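Local atomic coordinates of flap endonuclease 1 (Desulfurococcus amylolyticus, PDB entry 3ORY), a protein that probably cuts 5' flaps from branched DNA during replication and repair, as a structure-specific nuclease of the XPG family. Residues D148-L153 against I158-A163; K117-A122 against E129-Y134; L247-N252 against K295-P300; A52-Q55 against T59-M62. All coordinates share one frame; numbering follows the deposited sequence.

Interaction 1: residues D148-L153 against I158-A163; sequences DAKSLL and IPWVQA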
loop_
_atom_site.group_PDB
_atom_site.type_symbol
_atom_site.label_atom_id
_atom_site.label_comp_id
_atom_site.label_asym_id
_atom_site.label_seq_id
_atom_site.Cartn_x
_atom_site.Cartn_y
_atom_site.Cartn_z
ATOM N N ASP A 148 -15.896 0.913 7.350
ATOM C CA ASP A 148 -16.071 2.370 7.275
ATOM C C ASP A 148 -15.437 2.971 6.028
ATOM O O ASP A 148 -16.010 3.871 5.409
ATOM C CB ASP A 148 -15.541 3.057 8.544
ATOM C CG ASP A 148 -16.379 2.720 9.780
ATOM O OD1 ASP A 148 -17.540 2.278 9.613
ATOM O OD2 ASP A 148 -15.872 2.868 10.911
ATOM N N ALA A 149 -14.266 2.455 5.652
ATOM C CA ALA A 149 -13.577 2.894 4.441
ATOM C C ALA A 149 -14.426 2.632 3.197
ATOM O O ALA A 149 -14.540 3.499 2.324
ATOM C CB ALA A 149 -12.207 2.202 4.310
ATOM N N LYS A 150 -15.017 1.439 3.127
ATOM C CA LYS A 150 -15.915 1.091 2.026
ATOM C C LYS A 150 -17.132 2.031 2.006
ATOM O O LYS A 150 -17.501 2.527 0.947
ATOM C CB LYS A 150 -16.361 -0.371 2.113
ATOM C CG LYS A 150 -15.251 -1.383 1.793
ATOM C CD LYS A 150 -15.673 -2.811 2.159
ATOM C CE LYS A 150 -14.560 -3.783 1.778
ATOM N NZ LYS A 150 -14.901 -5.182 2.182
ATOM N N SER A 151 -17.733 2.276 3.171
ATOM C CA SER A 151 -18.873 3.200 3.273
ATOM C C SER A 151 -18.506 4.602 2.811
ATOM O O SER A 151 -19.296 5.256 2.132
ATOM C CB SER A 151 -19.410 3.267 4.706
ATOM O OG SER A 151 -19.943 2.012 5.098
ATOM N N LEU A 152 -17.320 5.071 3.190
ATOM C CA LEU A 152 -16.874 6.405 2.776
ATOM C C LEU A 152 -16.721 6.505 1.249
ATOM O O LEU A 152 -17.169 7.478 0.632
ATOM C CB LEU A 152 -15.570 6.802 3.483
ATOM C CG LEU A 152 -14.966 8.149 3.054
ATOM C CD1 LEU A 152 -15.916 9.337 3.381
ATOM C CD2 LEU A 152 -13.592 8.355 3.685
ATOM N N LEU A 153 -16.082 5.501 0.646
ATOM C CA LEU A 153 -15.914 5.475 -0.805
ATOM C C LEU A 153 -17.263 5.478 -1.523
ATOM O O LEU A 153 -17.433 6.222 -2.497
ATOM C CB LEU A 153 -15.030 4.297 -1.249
ATOM C CG LEU A 153 -13.589 4.344 -0.714
ATOM C CD1 LEU A 153 -12.874 3.007 -0.925
ATOM C CD2 LEU A 153 -12.776 5.493 -1.326
ATOM N N ILE A 158 -16.866 6.643 -5.388
ATOM C CA ILE A 158 -15.649 5.975 -5.827
ATOM C C ILE A 158 -15.829 4.456 -5.767
ATOM O O ILE A 158 -16.158 3.914 -4.718
ATOM C CB ILE A 158 -14.440 6.418 -4.978
ATOM C CG1 ILE A 158 -14.242 7.951 -5.064
ATOM C CG2 ILE A 158 -13.170 5.653 -5.377
ATOM C CD1 ILE A 158 -13.826 8.480 -6.458
ATOM N N PRO A 159 -15.626 3.770 -6.901
ATOM C CA PRO A 159 -15.804 2.316 -6.969
ATOM C C PRO A 159 -14.748 1.555 -6.178
ATOM O O PRO A 159 -13.610 2.014 -6.038
ATOM C CB PRO A 159 -15.634 2.014 -8.458
ATOM C CG PRO A 159 -14.732 3.118 -8.950
ATOM C CD PRO A 159 -15.184 4.333 -8.189
ATOM N N TRP A 160 -15.139 0.404 -5.652
ATOM C CA TRP A 160 -14.186 -0.538 -5.084
ATOM C C TRP A 160 -14.621 -1.958 -5.444
ATOM O O TRP A 160 -15.814 -2.239 -5.649
ATOM C CB TRP A 160 -14.003 -0.346 -3.566
ATOM C CG TRP A 160 -15.271 -0.470 -2.777
ATOM C CD1 TRP A 160 -16.108 0.548 -2.407
ATOM C CD2 TRP A 160 -15.857 -1.675 -2.272
ATOM N NE1 TRP A 160 -17.177 0.050 -1.709
ATOM C CE2 TRP A 160 -17.048 -1.312 -1.610
ATOM C CE3 TRP A 160 -15.487 -3.027 -2.314
ATOM C CZ2 TRP A 160 -17.877 -2.249 -0.999
ATOM C CZ3 TRP A 160 -16.304 -3.956 -1.714
ATOM C CH2 TRP A 160 -17.490 -3.565 -1.055
ATOM N N VAL A 161 -13.639 -2.838 -5.524
ATOM C CA VAL A 161 -13.847 -4.190 -5.987
ATOM C C VAL A 161 -13.580 -5.142 -4.829
ATOM O O VAL A 161 -12.577 -5.001 -4.125
ATOM C CB VAL A 161 -12.914 -4.486 -7.191
ATOM C CG1 VAL A 161 -12.924 -5.974 -7.554
ATOM C CG2 VAL A 161 -13.336 -3.631 -8.388
ATOM N N GLN A 162 -14.495 -6.092 -4.627
ATOM C CA GLN A 162 -14.304 -7.155 -3.652
ATOM C C GLN A 162 -13.469 -8.267 -4.285
ATOM O O GLN A 162 -13.953 -9.006 -5.143
ATOM C CB GLN A 162 -15.658 -7.718 -3.178
ATOM C CG GLN A 162 -15.520 -8.776 -2.071
ATOM C CD GLN A 162 -14.674 -8.270 -0.919
ATOM O OE1 GLN A 162 -15.096 -7.374 -0.192
ATOM N NE2 GLN A 162 -13.462 -8.837 -0.748
ATOM N N ALA A 163 -12.212 -8.377 -3.868
ATOM C CA ALA A 163 -11.360 -9.470 -4.317
ATOM C C ALA A 163 -11.800 -10.756 -3.621
ATOM O O ALA A 163 -12.193 -10.713 -2.453
ATOM C CB ALA A 163 -9.919 -9.162 -3.982
#

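Interaction 2: residues K117-A122 against E129-Y134; sequences KKYEEA and ELARRY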
loop_
_atom_site.group_PDB
_atom_site.type_symbol
_atom_site.label_atom_id
_atom_site.label_comp_id
_atom_site.label_asym_id
_atom_site.label_seq_id
_atom_site.Cartn_x
_atom_site.Cartn_y
_atom_site.Cartn_z
ATOM N N LYS A 117 13.151 -0.892 20.030
ATOM C CA LYS A 117 14.600 -0.911 20.226
ATOM C C LYS A 117 15.185 0.493 20.021
ATOM O O LYS A 117 15.956 0.979 20.853
ATOM C CB LYS A 117 15.228 -1.956 19.295
ATOM C CG LYS A 117 16.684 -1.750 18.887
ATOM C CD LYS A 117 17.080 -2.831 17.867
ATOM C CE LYS A 117 17.950 -2.286 16.728
ATOM N NZ LYS A 117 19.385 -2.142 17.110
ATOM N N LYS A 118 14.781 1.145 18.929
ATOM C CA LYS A 118 15.228 2.504 18.611
ATOM C C LYS A 118 14.748 3.562 19.617
ATOM O O LYS A 118 15.487 4.501 19.934
ATOM C CB LYS A 118 14.805 2.894 17.193
ATOM C CG LYS A 118 15.357 2.012 16.060
ATOM C CD LYS A 118 16.885 1.990 15.994
ATOM C CE LYS A 118 17.452 3.255 15.376
ATOM N NZ LYS A 118 18.940 3.177 15.268
ATOM N N TYR A 119 13.520 3.415 20.119
ATOM C CA TYR A 119 12.999 4.327 21.144
ATOM C C TYR A 119 13.828 4.246 22.416
ATOM O O TYR A 119 14.134 5.272 23.030
ATOM C CB TYR A 119 11.528 4.042 21.476
ATOM C CG TYR A 119 10.973 4.923 22.583
ATOM C CD1 TYR A 119 10.609 6.242 22.326
ATOM C CD2 TYR A 119 10.813 4.436 23.890
ATOM C CE1 TYR A 119 10.099 7.058 23.332
ATOM C CE2 TYR A 119 10.301 5.257 24.913
ATOM C CZ TYR A 119 9.943 6.562 24.617
ATOM O OH TYR A 119 9.439 7.386 25.591
ATOM N N GLU A 120 14.175 3.019 22.800
ATOM C CA GLU A 120 14.965 2.762 23.991
ATOM C C GLU A 120 16.354 3.399 23.872
ATOM O O GLU A 120 16.837 4.036 24.817
ATOM C CB GLU A 120 15.066 1.256 24.237
ATOM C CG GLU A 120 16.079 0.876 25.304
ATOM C CD GLU A 120 15.706 -0.386 26.054
ATOM O OE1 GLU A 120 15.142 -1.313 25.426
ATOM O OE2 GLU A 120 15.986 -0.442 27.273
ATOM N N GLU A 121 16.976 3.236 22.704
ATOM C CA GLU A 121 18.290 3.826 22.436
ATOM C C GLU A 121 18.252 5.349 22.503
ATOM O O GLU A 121 19.152 5.968 23.069
ATOM C CB GLU A 121 18.841 3.347 21.086
ATOM C CG GLU A 121 19.269 1.878 21.094
ATOM C CD GLU A 121 19.567 1.311 19.709
ATOM O OE1 GLU A 121 19.109 1.876 18.686
ATOM O OE2 GLU A 121 20.263 0.276 19.650
ATOM N N ALA A 122 17.198 5.936 21.943
ATOM C CA ALA A 122 16.997 7.383 21.950
ATOM C C ALA A 122 16.787 7.947 23.359
ATOM O O ALA A 122 17.321 9.014 23.692
ATOM C CB ALA A 122 15.839 7.763 21.038
ATOM N N GLU A 129 14.125 14.275 19.968
ATOM C CA GLU A 129 13.620 14.289 18.594
ATOM C C GLU A 129 13.455 12.870 18.029
ATOM O O GLU A 129 12.433 12.555 17.405
ATOM C CB GLU A 129 14.530 15.139 17.691
ATOM C CG GLU A 129 13.880 15.614 16.377
ATOM C CD GLU A 129 12.747 16.625 16.583
ATOM O OE1 GLU A 129 12.758 17.368 17.593
ATOM O OE2 GLU A 129 11.842 16.682 15.720
ATOM N N LEU A 130 14.459 12.022 18.249
ATOM C CA LEU A 130 14.392 10.632 17.800
ATOM C C LEU A 130 13.363 9.847 18.607
ATOM O O LEU A 130 12.632 9.031 18.053
ATOM C CB LEU A 130 15.764 9.951 17.871
ATOM C CG LEU A 130 16.801 10.319 16.802
ATOM C CD1 LEU A 130 18.158 9.709 17.140
ATOM C CD2 LEU A 130 16.357 9.908 15.397
ATOM N N ALA A 131 13.312 10.115 19.910
ATOM C CA ALA A 131 12.333 9.502 20.800
ATOM C C ALA A 131 10.916 9.663 20.259
ATOM O O ALA A 131 10.184 8.684 20.142
ATOM C CB ALA A 131 12.442 10.085 22.195
ATOM N N ARG A 132 10.551 10.895 19.910
ATOM C CA ARG A 132 9.227 11.202 19.370
ATOM C C ARG A 132 8.934 10.440 18.071
ATOM O O ARG A 132 7.808 9.994 17.847
ATOM C CB ARG A 132 9.086 12.713 19.176
ATOM C CG ARG A 132 7.660 13.214 19.010
ATOM C CD ARG A 132 7.490 14.632 19.562
ATOM N NE ARG A 132 8.415 15.604 18.975
ATOM C CZ ARG A 132 9.489 16.098 19.590
ATOM N NH1 ARG A 132 9.793 15.723 20.825
ATOM N NH2 ARG A 132 10.264 16.974 18.964
ATOM N N ARG A 133 9.957 10.276 17.237
ATOM C CA ARG A 133 9.832 9.563 15.968
ATOM C C ARG A 133 9.618 8.064 16.180
ATOM O O ARG A 133 8.719 7.463 15.583
ATOM C CB ARG A 133 11.074 9.794 15.108
ATOM C CG ARG A 133 10.992 9.207 13.697
ATOM C CD ARG A 133 12.317 9.344 12.945
ATOM N NE ARG A 133 12.895 10.683 13.094
ATOM C CZ ARG A 133 14.114 11.036 12.686
ATOM N NH1 ARG A 133 14.542 12.278 12.878
ATOM N NH2 ARG A 133 14.908 10.151 12.090
ATOM N N TYR A 134 10.443 7.464 17.033
ATOM C CA TYR A 134 10.377 6.023 17.259
ATOM C C TYR A 134 9.236 5.607 18.194
ATOM O O TYR A 134 8.892 4.430 18.272
ATOM C CB TYR A 134 11.728 5.495 17.743
ATOM C CG TYR A 134 12.829 5.659 16.715
ATOM C CD1 TYR A 134 12.670 5.176 15.416
ATOM C CD2 TYR A 134 14.033 6.295 17.044
ATOM C CE1 TYR A 134 13.675 5.323 14.465
ATOM C CE2 TYR A 134 15.049 6.444 16.099
ATOM C CZ TYR A 134 14.857 5.953 14.814
ATOM O OH TYR A 134 15.848 6.090 13.870
#

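Interaction 3: residues L247-N252 against K295-P300; sequences LGTDYN and KYFLQP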
loop_
_atom_site.group_PDB
_atom_site.type_symbol
_atom_site.label_atom_id
_atom_site.label_comp_id
_atom_site.label_asym_id
_atom_site.label_seq_id
_atom_site.Cartn_x
_atom_site.Cartn_y
_atom_site.Cartn_z
ATOM N N LEU A 247 11.636 -13.758 0.974
ATOM C CA LEU A 247 11.387 -12.626 1.861
ATOM C C LEU A 247 10.192 -12.866 2.797
ATOM O O LEU A 247 10.188 -12.396 3.946
ATOM C CB LEU A 247 11.215 -11.340 1.043
ATOM C CG LEU A 247 12.425 -10.930 0.189
ATOM C CD1 LEU A 247 12.111 -9.624 -0.549
ATOM C CD2 LEU A 247 13.680 -10.773 1.051
ATOM N N GLY A 248 9.197 -13.601 2.312
ATOM C CA GLY A 248 8.046 -13.968 3.122
ATOM C C GLY A 248 6.711 -13.497 2.571
ATOM O O GLY A 248 6.535 -12.312 2.287
ATOM N N THR A 249 5.766 -14.431 2.432
ATOM C CA THR A 249 4.423 -14.145 1.908
ATOM C C THR A 249 3.377 -14.501 2.963
ATOM O O THR A 249 3.729 -14.966 4.048
ATOM C CB THR A 249 4.135 -14.978 0.639
ATOM O OG1 THR A 249 4.033 -16.361 1.000
ATOM C CG2 THR A 249 5.268 -14.817 -0.401
ATOM N N ASP A 250 2.093 -14.307 2.653
ATOM C CA ASP A 250 1.023 -14.769 3.549
ATOM C C ASP A 250 1.150 -16.252 3.884
ATOM O O ASP A 250 0.729 -16.693 4.954
ATOM C CB ASP A 250 -0.363 -14.543 2.914
ATOM C CG ASP A 250 -0.843 -13.115 3.040
ATOM O OD1 ASP A 250 -0.452 -12.409 4.012
ATOM O OD2 ASP A 250 -1.646 -12.703 2.177
ATOM N N TYR A 251 1.738 -17.021 2.967
ATOM C CA TYR A 251 1.845 -18.477 3.128
ATOM C C TYR A 251 3.102 -18.907 3.897
ATOM O O TYR A 251 3.283 -20.083 4.193
ATOM C CB TYR A 251 1.772 -19.152 1.750
ATOM C CG TYR A 251 0.515 -18.739 1.031
ATOM C CD1 TYR A 251 -0.717 -19.289 1.382
ATOM C CD2 TYR A 251 0.545 -17.738 0.065
ATOM C CE1 TYR A 251 -1.899 -18.869 0.764
ATOM C CE2 TYR A 251 -0.621 -17.317 -0.568
ATOM C CZ TYR A 251 -1.835 -17.889 -0.214
ATOM O OH TYR A 251 -2.980 -17.485 -0.834
ATOM N N ASN A 252 3.972 -17.942 4.185
ATOM C CA ASN A 252 5.201 -18.165 4.961
ATOM C C ASN A 252 5.684 -16.802 5.471
ATOM O O ASN A 252 6.683 -16.285 5.000
ATOM C CB ASN A 252 6.281 -18.920 4.139
ATOM C CG ASN A 252 6.905 -18.078 3.014
ATOM O OD1 ASN A 252 6.202 -17.411 2.228
ATOM N ND2 ASN A 252 8.243 -18.126 2.920
ATOM N N LYS A 295 3.462 -21.564 -7.626
ATOM C CA LYS A 295 2.389 -21.874 -8.588
ATOM C C LYS A 295 1.107 -21.113 -8.288
ATOM O O LYS A 295 0.352 -20.766 -9.213
ATOM C CB LYS A 295 2.118 -23.381 -8.669
ATOM C CG LYS A 295 3.299 -24.184 -9.231
ATOM C CD LYS A 295 2.941 -25.674 -9.356
ATOM C CE LYS A 295 4.092 -26.482 -9.967
ATOM N NZ LYS A 295 4.546 -25.898 -11.261
ATOM N N TYR A 296 0.844 -20.867 -7.002
ATOM C CA TYR A 296 -0.308 -20.046 -6.632
ATOM C C TYR A 296 -0.125 -18.600 -7.114
ATOM O O TYR A 296 -1.026 -18.023 -7.728
ATOM C CB TYR A 296 -0.601 -20.070 -5.119
ATOM C CG TYR A 296 -1.753 -19.154 -4.820
ATOM C CD1 TYR A 296 -3.061 -19.560 -5.076
ATOM C CD2 TYR A 296 -1.538 -17.844 -4.368
ATOM C CE1 TYR A 296 -4.135 -18.706 -4.848
ATOM C CE2 TYR A 296 -2.606 -16.982 -4.153
ATOM C CZ TYR A 296 -3.903 -17.425 -4.388
ATOM O OH TYR A 296 -4.986 -16.580 -4.197
ATOM N N PHE A 297 1.043 -18.016 -6.841
ATOM C CA PHE A 297 1.338 -16.662 -7.338
ATOM C C PHE A 297 1.178 -16.552 -8.855
ATOM O O PHE A 297 0.720 -15.528 -9.362
ATOM C CB PHE A 297 2.733 -16.196 -6.898
ATOM C CG PHE A 297 2.736 -15.490 -5.550
ATOM C CD1 PHE A 297 2.848 -14.104 -5.480
ATOM C CD2 PHE A 297 2.600 -16.206 -4.367
ATOM C CE1 PHE A 297 2.830 -13.431 -4.246
ATOM C CE2 PHE A 297 2.590 -15.546 -3.112
ATOM C CZ PHE A 297 2.708 -14.152 -3.064
ATOM N N LEU A 298 1.526 -17.615 -9.574
ATOM C CA LEU A 298 1.342 -17.648 -11.030
ATOM C C LEU A 298 -0.124 -17.682 -11.434
ATOM O O LEU A 298 -0.474 -17.148 -12.468
ATOM C CB LEU A 298 2.077 -18.841 -11.669
ATOM C CG LEU A 298 3.614 -18.797 -11.699
ATOM C CD1 LEU A 298 4.171 -20.159 -12.113
ATOM C CD2 LEU A 298 4.099 -17.699 -12.640
ATOM N N GLN A 299 -0.969 -18.342 -10.642
ATOM C CA GLN A 299 -2.395 -18.433 -10.958
ATOM C C GLN A 299 -3.233 -18.219 -9.707
ATOM O O GLN A 299 -3.816 -19.175 -9.182
ATOM C CB GLN A 299 -2.732 -19.790 -11.576
ATOM C CG GLN A 299 -1.963 -20.078 -12.847
ATOM C CD GLN A 299 -2.623 -21.125 -13.691
ATOM O OE1 GLN A 299 -3.556 -20.830 -14.445
ATOM N NE2 GLN A 299 -2.144 -22.365 -13.580
ATOM N N PRO A 300 -3.283 -16.967 -9.213
ATOM C CA PRO A 300 -3.959 -16.684 -7.944
ATOM C C PRO A 300 -5.468 -16.676 -8.105
ATOM O O PRO A 300 -5.981 -16.647 -9.235
ATOM C CB PRO A 300 -3.455 -15.284 -7.582
ATOM C CG PRO A 300 -3.177 -14.646 -8.901
ATOM C CD PRO A 300 -2.677 -15.747 -9.793
#

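Interaction 4: residues A52-Q55 against T59-M62; sequences AIRQ and TPLM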
loop_
_atom_site.group_PDB
_atom_site.type_symbol
_atom_site.label_atom_id
_atom_site.label_comp_id
_atom_site.label_asym_id
_atom_site.label_seq_id
_atom_site.Cartn_x
_atom_site.Cartn_y
_atom_site.Cartn_z
ATOM N N ALA A 52 0.920 7.693 8.143
ATOM C CA ALA A 52 1.358 9.016 7.658
ATOM C C ALA A 52 0.531 10.187 8.197
ATOM O O ALA A 52 1.028 11.314 8.294
ATOM C CB ALA A 52 1.391 9.044 6.125
ATOM N N ILE A 53 -0.726 9.928 8.535
ATOM C CA ILE A 53 -1.610 10.992 8.986
ATOM C C ILE A 53 -1.710 10.999 10.512
ATOM O O ILE A 53 -2.301 10.107 11.117
ATOM C CB ILE A 53 -2.970 10.928 8.261
ATOM C CG1 ILE A 53 -2.720 11.116 6.755
ATOM C CG2 ILE A 53 -3.918 12.011 8.774
ATOM C CD1 ILE A 53 -3.769 10.547 5.899
ATOM N N ARG A 54 -1.088 12.013 11.112
ATOM C CA ARG A 54 -0.886 12.090 12.556
ATOM C C ARG A 54 -1.074 13.516 13.068
ATOM O O ARG A 54 -0.935 14.477 12.315
ATOM C CB ARG A 54 0.526 11.607 12.917
ATOM C CG ARG A 54 0.789 10.119 12.610
ATOM C CD ARG A 54 -0.047 9.232 13.526
ATOM N NE ARG A 54 -0.019 7.824 13.146
ATOM C CZ ARG A 54 0.499 6.845 13.883
ATOM N NH1 ARG A 54 1.046 7.098 15.071
ATOM N NH2 ARG A 54 0.456 5.602 13.428
ATOM N N GLN A 55 -1.395 13.634 14.352
ATOM C CA GLN A 55 -1.391 14.914 15.056
ATOM C C GLN A 55 0.062 15.424 15.080
ATOM O O GLN A 55 0.986 14.650 14.794
ATOM C CB GLN A 55 -1.977 14.742 16.471
ATOM C CG GLN A 55 -3.481 14.376 16.480
ATOM C CD GLN A 55 -4.073 14.167 17.878
ATOM O OE1 GLN A 55 -4.800 13.198 18.120
ATOM N NE2 GLN A 55 -3.772 15.075 18.795
ATOM N N THR A 59 0.803 11.298 17.471
ATOM C CA THR A 59 -0.381 10.533 17.848
ATOM C C THR A 59 -1.347 10.460 16.656
ATOM O O THR A 59 -1.442 11.420 15.889
ATOM C CB THR A 59 -1.084 11.207 19.044
ATOM O OG1 THR A 59 -0.112 11.505 20.051
ATOM C CG2 THR A 59 -2.157 10.307 19.642
ATOM N N PRO A 60 -2.049 9.317 16.484
ATOM C CA PRO A 60 -3.061 9.209 15.424
ATOM C C PRO A 60 -4.217 10.186 15.606
ATOM O O PRO A 60 -4.488 10.624 16.726
ATOM C CB PRO A 60 -3.579 7.773 15.577
ATOM C CG PRO A 60 -2.476 7.038 16.237
ATOM C CD PRO A 60 -1.843 8.024 17.169
ATOM N N LEU A 61 -4.884 10.521 14.505
ATOM C CA LEU A 61 -6.112 11.292 14.562
ATOM C C LEU A 61 -7.178 10.442 15.243
ATOM O O LEU A 61 -7.245 9.223 15.034
ATOM C CB LEU A 61 -6.575 11.706 13.163
ATOM C CG LEU A 61 -5.731 12.634 12.276
ATOM C CD1 LEU A 61 -6.544 13.023 11.052
ATOM C CD2 LEU A 61 -5.230 13.909 12.993
ATOM N N MET A 62 -7.993 11.081 16.075
ATOM C CA MET A 62 -9.014 10.384 16.836
ATOM C C MET A 62 -10.296 11.205 16.913
ATOM O O MET A 62 -10.245 12.432 16.886
ATOM C CB MET A 62 -8.494 10.040 18.238
ATOM C CG MET A 62 -7.544 8.824 18.273
ATOM S SD MET A 62 -6.773 8.568 19.889
ATOM C CE MET A 62 -5.667 9.971 19.982
#

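Interaction 1: residues D148-L153 against I158-A163
Trp160 carries CG between its backbone N and carbonyl carbon (chi1 58°), and this turns the indole toward helix 148-153, where Lys150 sends an extended chain across it with CG anti to the carbonyl carbon (chi1 -71°). The two side chains cross at about a right angle. Lys150 CG sits over the face of the six-membered ring, 3.9 Å from the Trp160 ring centroid, a CH-pi contact, and CD and CE continue over the far rim. A lysine suits this place because its methylenes cover the indole while NZ reaches past it to bond Gln162 OE1 at 3.2 Å, in the carbonyl plane. The Gln162 chain bends at chi2 to meet it, and its NE2 donates to Ala163 O (2.8 Å) and to Asp94 O. The indole N-H is taken up by Asp154. At the other end Ile158 N donates to Leu153 O at 3.0 Å, and Leu153 CD2 packs on Ile158 CG2 at 4.1 Å. Helix 143-156 thus turns directly into strand 160-162, completing the long crossover from the parallel neighbour strand 88-93, while Leu153 also leans on that strand and on helix 70-84.

Interaction 2: residues K117-A122 against E129-Y134
Lys118 and Tyr134 meet across an antiparallel helical hairpin, in which helices 102-125 and 128-134 rise from the body of the protein; in flap endonucleases this region forms the helical arch, and the hairpin is probably part of it. The two short segments run at 161° to each other, with axes 8.3 Å apart. Packing is tight along the seam. Lys118 CB stands over the centre of the Tyr134 ring, 3.4 Å from its centroid, and the lysine chain then bends at chi2 and chi3 to bring CE within 3.6 Å of Tyr134 OH. Small residues let the backbones close up: Ala122 CB comes to 3.6 Å from Ala131 N and touches Leu130 CB. With an alanine here in place of Tyr134, Lys118 CB and CE would probably lose the flat surface they lie on, leaving a gap between the helices at the end away from the turn. The outer sides are loose and charged. Glu121 stands between Lys117 and Lys118 in long salt bridges, while on the other helix Arg132 NH2 pairs with Glu129 OE1 at 2.9 Å. Tyr119 belongs to both regions: its ring is largely exposed, yet CG anti to the backbone N (chi1 177°) swings it across to the second helix. There its edge meets a carbonyl in the ring plane, Tyr119 CD1 lying 3.3 Å from Ala131 O.

Interaction 3: residues L247-N252 against K295-P300
Tyr251 and Tyr296 make the aromatic part of this contact, an offset edge-to-face pair with centroids 5.5 Å apart and ring planes at 64°. Tyr251 approaches edge first, with OH over the face of Tyr296, 3.4 Å from its CE2; Pro300 CA covers the opposite face, so the Tyr296 ring is held between them. Tyrosine suits both positions, since each adds a hydroxyl that bonds the carboxylate of Glu166, one to each oxygen.

The apolar part lies beside it. Thr249 CG2 meets Phe297 CZ at 3.8 Å, and Phe297 CE2 stands near the plane of the Tyr251 ring at its edge. Phe297 is itself stacked on Phe193.

The hydrogen bonds shape the loop from within. Thr249 OG1, placed between the backbone N and the carbonyl carbon (chi1 68°), accepts from Tyr251 N in an ST turn and donates to Asn252 OD1 at 2.7 Å. Asn252 OD1 also takes Thr249 N at 3.0 Å, from above its carbonyl plane, so two donors hold the amide. Gly248 suits the helix end because a CB would strike the carbonyl oxygen of Leu247. Asp250 adds a salt bridge to Lys101.

This Gly-Thr-Asp-Tyr sequence is found in XPG-family nucleases, and the loop, with helices 237-247 and 261-271 on its two sides, is consistent with their helix-two-turn-helix element.

Interaction 4: residues A52-Q55 against T59-M62
The loop between helices 42-52 and 70-84 of the XPG N-terminal domain doubles back on itself, bringing Gln55 against Thr59. Gln55 N donates to Thr59 O at 2.7 Å, a short bond almost in line with the carbonyl (C=O...donor angle 173°). Next to it Arg54 and Pro60 lie side by side and point the same way. The arginine chain bends at chi2 (-68°), which lays the guanidinium on the proline ring: Pro60 CG is 3.6 Å above the guanidinium plane, toward its rim, and Arg54 CD touches Pro60 CA. Proline offers a rigid flat-sided partner, while the arginine's N-H groups reach backbone carbonyls, NH2 those of Met137 and Leu50, NH1 that of Gly58. A leucine in place of Arg54 would probably leave those three carbonyl oxygens without their donor and the loop less firmly tied to the chain around Met137. Branched apolar side chains fill the other flank, where Ile53 CG2 meets Leu61 CD1 at 3.6 Å and Leu61 CD2 rests on Gln55 CG at 3.9 Å. Ser70 OG bonds both Ile53 O and Leu61 N from the start of the next helix. The result is a surface helix-to-helix connection, an irregular turn closed by a backbone bond and by an arginine that gathers carbonyls.

In the fold
Interactions 2 and 4 are surface contacts on the same side of the chain's centre, with nearest atoms about 7 Å apart; interactions 1 and 3 are partly buried. Interaction 1 joins a helix to a strand of the central sheet and adds two hydrogen bonds across the contact to its packing. Interaction 3 sets a loop against a helix end through rings and apolar groups, its hydrogen bonds kept inside the loop or reaching Glu166. Interaction 2 pairs two helices through side-chain packing, its charges staying within each helix, whereas interaction 4 relies on backbone carbonyls. Helix 70-84 is shared: it packs against interaction 1 and meets the loop of interaction 4.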